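PDB 2HKE: diphosphomevalonate decarboxylase, putative from Trypanosoma brucei, which probably catalyses the ATP-dependent decarboxylation of (R)-5-diphosphomevalonate to isopentenyl diphosphate, a precursor of isoprenoids and sterols in the mevalonate pathway. Local coordinates for residues A[313-317]-A[318-322]; A[340-343]-A[344-347]. The protein carries 1 engineered substitution. All blocks are in the same frame, centred on the assembly; numbering follows the deposited sequence.

Interaction 1: residues A[313-317]-A[318-322]; sequences MLMEH and FPTPF
L314 and M315 meet F318, P319 and T320 at the C-terminal turn of helix 307-317, where the chain runs out toward strand 325-327 of the C-terminal domain. The backbone still gives an i to i+4 bond here: F318 N donates to L314 O over 2.7 Å. L314 O also accepts from H317 N. One residue on the pattern breaks, because P319 N has no hydrogen to offer M315 O, and the proline lies against M315 O with its CA at 3.2 Å and its CG at 3.4 Å.

M315 follows the departing chain. Its side chain is bent at both chi2 (-57°) and chi3 (92°), which brings SD within 3.5 Å of T320 N and lays CE 3.2 Å from F318 O. That same F318 O accepts from T320 OG1 at 2.7 Å, with the hydroxyl above the carbonyl plane. The F318 ring has H317 O over one face and L314 O near its edge; beyond the segments it meets the ring of F356 with planes only slightly turned. H317 reaches back along the helix, its ND1 donating to M313 O over 2.9 Å, with that oxygen only 1° out of the imidazole plane.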
loop_
_atom_site.group_PDB
_atom_site.type_symbol
_atom_site.label_atom_id
_atom_site.label_comp_id
_atom_site.label_asym_id
_atom_site.label_seq_id
_atom_site.Cartn_x
_atom_site.Cartn_y
_atom_site.Cartn_z
ATOM N N MET A 313 -7.820 -21.939 9.030
ATOM C CA MET A 313 -8.997 -21.397 9.740
ATOM C C MET A 313 -9.802 -20.555 8.794
ATOM O O MET A 313 -11.024 -20.713 8.693
ATOM C CB MET A 313 -8.535 -20.604 10.966
ATOM C CG MET A 313 -9.634 -19.967 11.759
ATOM S SD MET A 313 -10.118 -18.337 11.128
ATOM C CE MET A 313 -8.607 -17.308 11.263
ATOM N N LEU A 314 -9.149 -19.648 8.052
ATOM C CA LEU A 314 -9.879 -18.859 7.033
ATOM C C LEU A 314 -10.664 -19.707 6.027
ATOM O O LEU A 314 -11.769 -19.339 5.656
ATOM C CB LEU A 314 -8.943 -17.918 6.257
ATOM C CG LEU A 314 -8.251 -16.818 7.084
ATOM C CD1 LEU A 314 -7.333 -15.941 6.205
ATOM C CD2 LEU A 314 -9.283 -15.970 7.875
ATOM N N MET A 315 -10.065 -20.802 5.547
ATOM C CA MET A 315 -10.683 -21.662 4.507
ATOM C C MET A 315 -11.910 -22.409 4.978
ATOM O O MET A 315 -12.716 -22.842 4.161
ATOM C CB MET A 315 -9.675 -22.646 3.988
ATOM C CG MET A 315 -8.527 -21.996 3.196
ATOM S SD MET A 315 -9.007 -21.010 1.797
ATOM C CE MET A 315 -9.161 -19.331 2.430
ATOM N N GLU A 316 -12.022 -22.599 6.275
ATOM C CA GLU A 316 -13.218 -23.177 6.833
ATOM C C GLU A 316 -14.411 -22.240 6.690
ATOM O O GLU A 316 -15.527 -22.677 6.634
ATOM C CB GLU A 316 -12.951 -23.537 8.265
ATOM C CG GLU A 316 -12.014 -24.663 8.317
ATOM C CD GLU A 316 -12.644 -26.009 7.938
ATOM O OE1 GLU A 316 -13.877 -26.187 8.124
ATOM O OE2 GLU A 316 -11.869 -26.876 7.488
ATOM N N HIS A 317 -14.148 -20.941 6.647
ATOM C CA HIS A 317 -15.203 -19.933 6.646
ATOM C C HIS A 317 -15.345 -19.295 5.288
ATOM O O HIS A 317 -16.443 -18.852 4.891
ATOM C CB HIS A 317 -14.860 -18.864 7.703
ATOM C CG HIS A 317 -14.784 -19.406 9.095
ATOM N ND1 HIS A 317 -13.670 -20.023 9.599
ATOM C CD2 HIS A 317 -15.697 -19.433 10.081
ATOM C CE1 HIS A 317 -13.894 -20.406 10.839
ATOM N NE2 HIS A 317 -15.130 -20.072 11.148
ATOM N N PHE A 318 -14.232 -19.161 4.593
ATOM C CA PHE A 318 -14.205 -18.602 3.225
ATOM C C PHE A 318 -13.464 -19.567 2.297
ATOM O O PHE A 318 -12.354 -19.294 1.872
ATOM C CB PHE A 318 -13.512 -17.246 3.217
ATOM C CG PHE A 318 -14.247 -16.170 3.949
ATOM C CD1 PHE A 318 -14.006 -15.933 5.284
ATOM C CD2 PHE A 318 -15.188 -15.398 3.289
ATOM C CE1 PHE A 318 -14.716 -14.927 5.961
ATOM C CE2 PHE A 318 -15.877 -14.383 3.943
ATOM C CZ PHE A 318 -15.629 -14.154 5.283
ATOM N N PRO A 319 -14.083 -20.725 1.967
ATOM C CA PRO A 319 -13.383 -21.763 1.228
ATOM C C PRO A 319 -13.010 -21.265 -0.126
ATOM O O PRO A 319 -13.878 -20.872 -0.921
ATOM C CB PRO A 319 -14.415 -22.902 1.150
ATOM C CG PRO A 319 -15.422 -22.554 2.190
ATOM C CD PRO A 319 -15.466 -21.116 2.294
ATOM N N THR A 320 -11.713 -21.270 -0.385
ATOM C CA THR A 320 -11.145 -20.676 -1.565
ATOM C C THR A 320 -10.219 -21.695 -2.253
ATOM O O THR A 320 -9.302 -22.233 -1.628
ATOM C CB THR A 320 -10.315 -19.439 -1.214
ATOM O OG1 THR A 320 -11.124 -18.522 -0.442
ATOM C CG2 THR A 320 -9.740 -18.772 -2.510
ATOM N N PRO A 321 -10.427 -21.917 -3.546
ATOM C CA PRO A 321 -9.567 -22.900 -4.233
ATOM C C PRO A 321 -8.092 -22.462 -4.286
ATOM O O PRO A 321 -7.800 -21.257 -4.378
ATOM C CB PRO A 321 -10.173 -23.010 -5.635
ATOM C CG PRO A 321 -11.155 -21.917 -5.781
ATOM C CD PRO A 321 -11.424 -21.294 -4.425
ATOM N N PHE A 322 -7.167 -23.424 -4.281
ATOM C CA PHE A 322 -5.725 -23.079 -4.252
ATOM C C PHE A 322 -5.271 -22.369 -5.496
ATOM O O PHE A 322 -4.293 -21.594 -5.473
ATOM C CB PHE A 322 -4.846 -24.294 -3.991
ATOM C CG PHE A 322 -4.982 -24.823 -2.619
ATOM C CD1 PHE A 322 -4.593 -24.075 -1.547
ATOM C CD2 PHE A 322 -5.505 -26.091 -2.387
ATOM C CE1 PHE A 322 -4.716 -24.560 -0.250
ATOM C CE2 PHE A 322 -5.626 -26.574 -1.103
ATOM C CZ PHE A 322 -5.235 -25.805 -0.038
#

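Interaction 2: residues A[340-343]-A[344-347]; sequences SLPD and EYKK
A tight 3-10 turn at the surface, in the loop between helix 330-338 and strand 358-363, folds L341, P342 and D343 against Y345 and K346. Two successive i to i+3 bonds make it: Y345 N donates to P342 O at 3.0 Å, and K346 N to D343 O at 3.1 Å.

The Y345 ring is packed from more than one direction. E344 CG lies 3.6 Å above the plane, over the ring centre, while P342 CD meets the edge in plane. Obliquely to the ring come P342 CB and L341 CD1, the latter 4.1 Å from Y345 CD2. L341 has CG anti to the backbone N (chi1 -176°), which places its two methyls: CD1 lies by CB and CD2 of Y345, and the CD2 methyl of L341 between Y345 O and the CG of K346. The Y345 ring also meets Y279 edge-to-face, fastening the turn to helix 267-283.

K346 runs out extended, its aliphatic part crossing D343, with CD 3.6 Å from OD1. Its ammonium NZ remains 4.4 Å from D343 OD2, too far for a salt bridge, so any attraction is probably modest. A water donates to L341 O (2.6 Å) and accepts a weak bond from K346 NZ. A second water donates to both D343 O and K346 O, so the D343 carbonyl takes a backbone N-H and a water together. Paired i to i+3 bonds around residues 343 and 344, both with helical backbone angles, are characteristic of a single 3-10 turn.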
loop_
_atom_site.group_PDB
_atom_site.type_symbol
_atom_site.label_atom_id
_atom_site.label_comp_id
_atom_site.label_asym_id
_atom_site.label_seq_id
_atom_site.Cartn_x
_atom_site.Cartn_y
_atom_site.Cartn_z
ATOM N N SER A 340 -4.004 -29.971 9.686
ATOM C CA SER A 340 -5.203 -30.575 10.174
ATOM C C SER A 340 -5.813 -29.602 11.184
ATOM O O SER A 340 -5.376 -29.524 12.308
ATOM C CB SER A 340 -4.906 -31.909 10.849
ATOM O OG SER A 340 -6.127 -32.557 11.113
ATOM N N LEU A 341 -6.803 -28.852 10.763
ATOM C CA LEU A 341 -7.322 -27.756 11.598
ATOM C C LEU A 341 -8.115 -28.331 12.756
ATOM O O LEU A 341 -9.020 -29.123 12.540
ATOM C CB LEU A 341 -8.245 -26.850 10.808
ATOM C CG LEU A 341 -8.776 -25.609 11.536
ATOM C CD1 LEU A 341 -7.651 -24.696 11.671
ATOM C CD2 LEU A 341 -9.941 -24.940 10.821
ATOM N N PRO A 342 -7.772 -27.955 13.968
ATOM C CA PRO A 342 -8.571 -28.327 15.134
ATOM C C PRO A 342 -10.010 -27.884 15.042
ATOM O O PRO A 342 -10.312 -26.783 14.561
ATOM C CB PRO A 342 -7.903 -27.586 16.266
ATOM C CG PRO A 342 -6.493 -27.408 15.811
ATOM C CD PRO A 342 -6.562 -27.212 14.342
ATOM N N ASP A 343 -10.910 -28.717 15.582
ATOM C CA ASP A 343 -12.322 -28.435 15.486
ATOM C C ASP A 343 -12.706 -27.123 16.142
ATOM O O ASP A 343 -13.663 -26.512 15.711
ATOM C CB ASP A 343 -13.118 -29.577 16.154
ATOM C CG ASP A 343 -14.099 -30.188 15.223
ATOM O OD1 ASP A 343 -14.974 -29.442 14.719
ATOM O OD2 ASP A 343 -13.971 -31.416 14.962
ATOM N N GLU A 344 -11.977 -26.715 17.183
ATOM C CA GLU A 344 -12.201 -25.452 17.891
ATOM C C GLU A 344 -12.167 -24.230 16.964
ATOM O O GLU A 344 -12.768 -23.207 17.284
ATOM C CB GLU A 344 -11.181 -25.212 19.001
ATOM C CG GLU A 344 -9.738 -25.441 18.594
ATOM C CD GLU A 344 -8.682 -25.257 19.689
ATOM O OE1 GLU A 344 -8.939 -24.604 20.733
ATOM O OE2 GLU A 344 -7.532 -25.770 19.466
ATOM N N TYR A 345 -11.509 -24.337 15.815
ATOM C CA TYR A 345 -11.365 -23.162 14.940
ATOM C C TYR A 345 -12.313 -23.215 13.768
ATOM O O TYR A 345 -12.151 -22.461 12.794
ATOM C CB TYR A 345 -9.901 -23.013 14.475
ATOM C CG TYR A 345 -8.947 -22.941 15.599
ATOM C CD1 TYR A 345 -9.067 -21.961 16.583
ATOM C CD2 TYR A 345 -7.870 -23.792 15.685
ATOM C CE1 TYR A 345 -8.185 -21.874 17.625
ATOM C CE2 TYR A 345 -6.983 -23.704 16.745
ATOM C CZ TYR A 345 -7.157 -22.747 17.715
ATOM O OH TYR A 345 -6.269 -22.682 18.771
ATOM N N LYS A 346 -13.284 -24.122 13.814
ATOM C CA LYS A 346 -14.292 -24.202 12.801
ATOM C C LYS A 346 -15.509 -23.527 13.436
ATOM O O LYS A 346 -15.672 -23.506 14.671
ATOM C CB LYS A 346 -14.583 -25.660 12.413
ATOM C CG LYS A 346 -13.403 -26.407 11.859
ATOM C CD LYS A 346 -13.695 -27.904 11.732
ATOM C CE LYS A 346 -12.423 -28.677 11.345
ATOM N NZ LYS A 346 -12.753 -30.069 10.972
ATOM N N LYS A 347 -16.342 -22.961 12.590
ATOM C CA LYS A 347 -17.553 -22.284 13.001
ATOM C C LYS A 347 -17.274 -21.252 14.098
ATOM O O LYS A 347 -17.885 -21.277 15.175
ATOM C CB LYS A 347 -18.629 -23.326 13.411
ATOM C CG LYS A 347 -19.108 -24.196 12.234
ATOM C CD LYS A 347 -20.058 -23.411 11.267
ATOM C CE LYS A 347 -20.401 -24.207 9.939
ATOM N NZ LYS A 347 -19.213 -24.783 9.178
HETATM O O HOH W 1 -9.549 -30.964 10.855
HETATM O O HOH W 2 -16.321 -26.008 16.108
#

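How the interactions relate
Interaction 1 is partly buried, at the end of helix 307-317, with M313, H317 and F318 leaning on helix 267-283; interaction 2 is a surface turn farther out. Both belong to the C-terminal domain, and they touch. E316 CG packs at 3.3 Å on L341 CD2, and H317 CE1 lies equally close to Y345 O. H317 NE2 goes on to bond L348 N, just past the turn, so one imidazole ties the two regions. Helix 267-283 backs both contacts, through L275 and Y279 among others. In 313-322 M315 packs against the departing chain and imidazole and hydroxyl bond carbonyls; in 340-347 carbonyls take backbone N-H groups and waters, and D343 and K346 form no salt bridge.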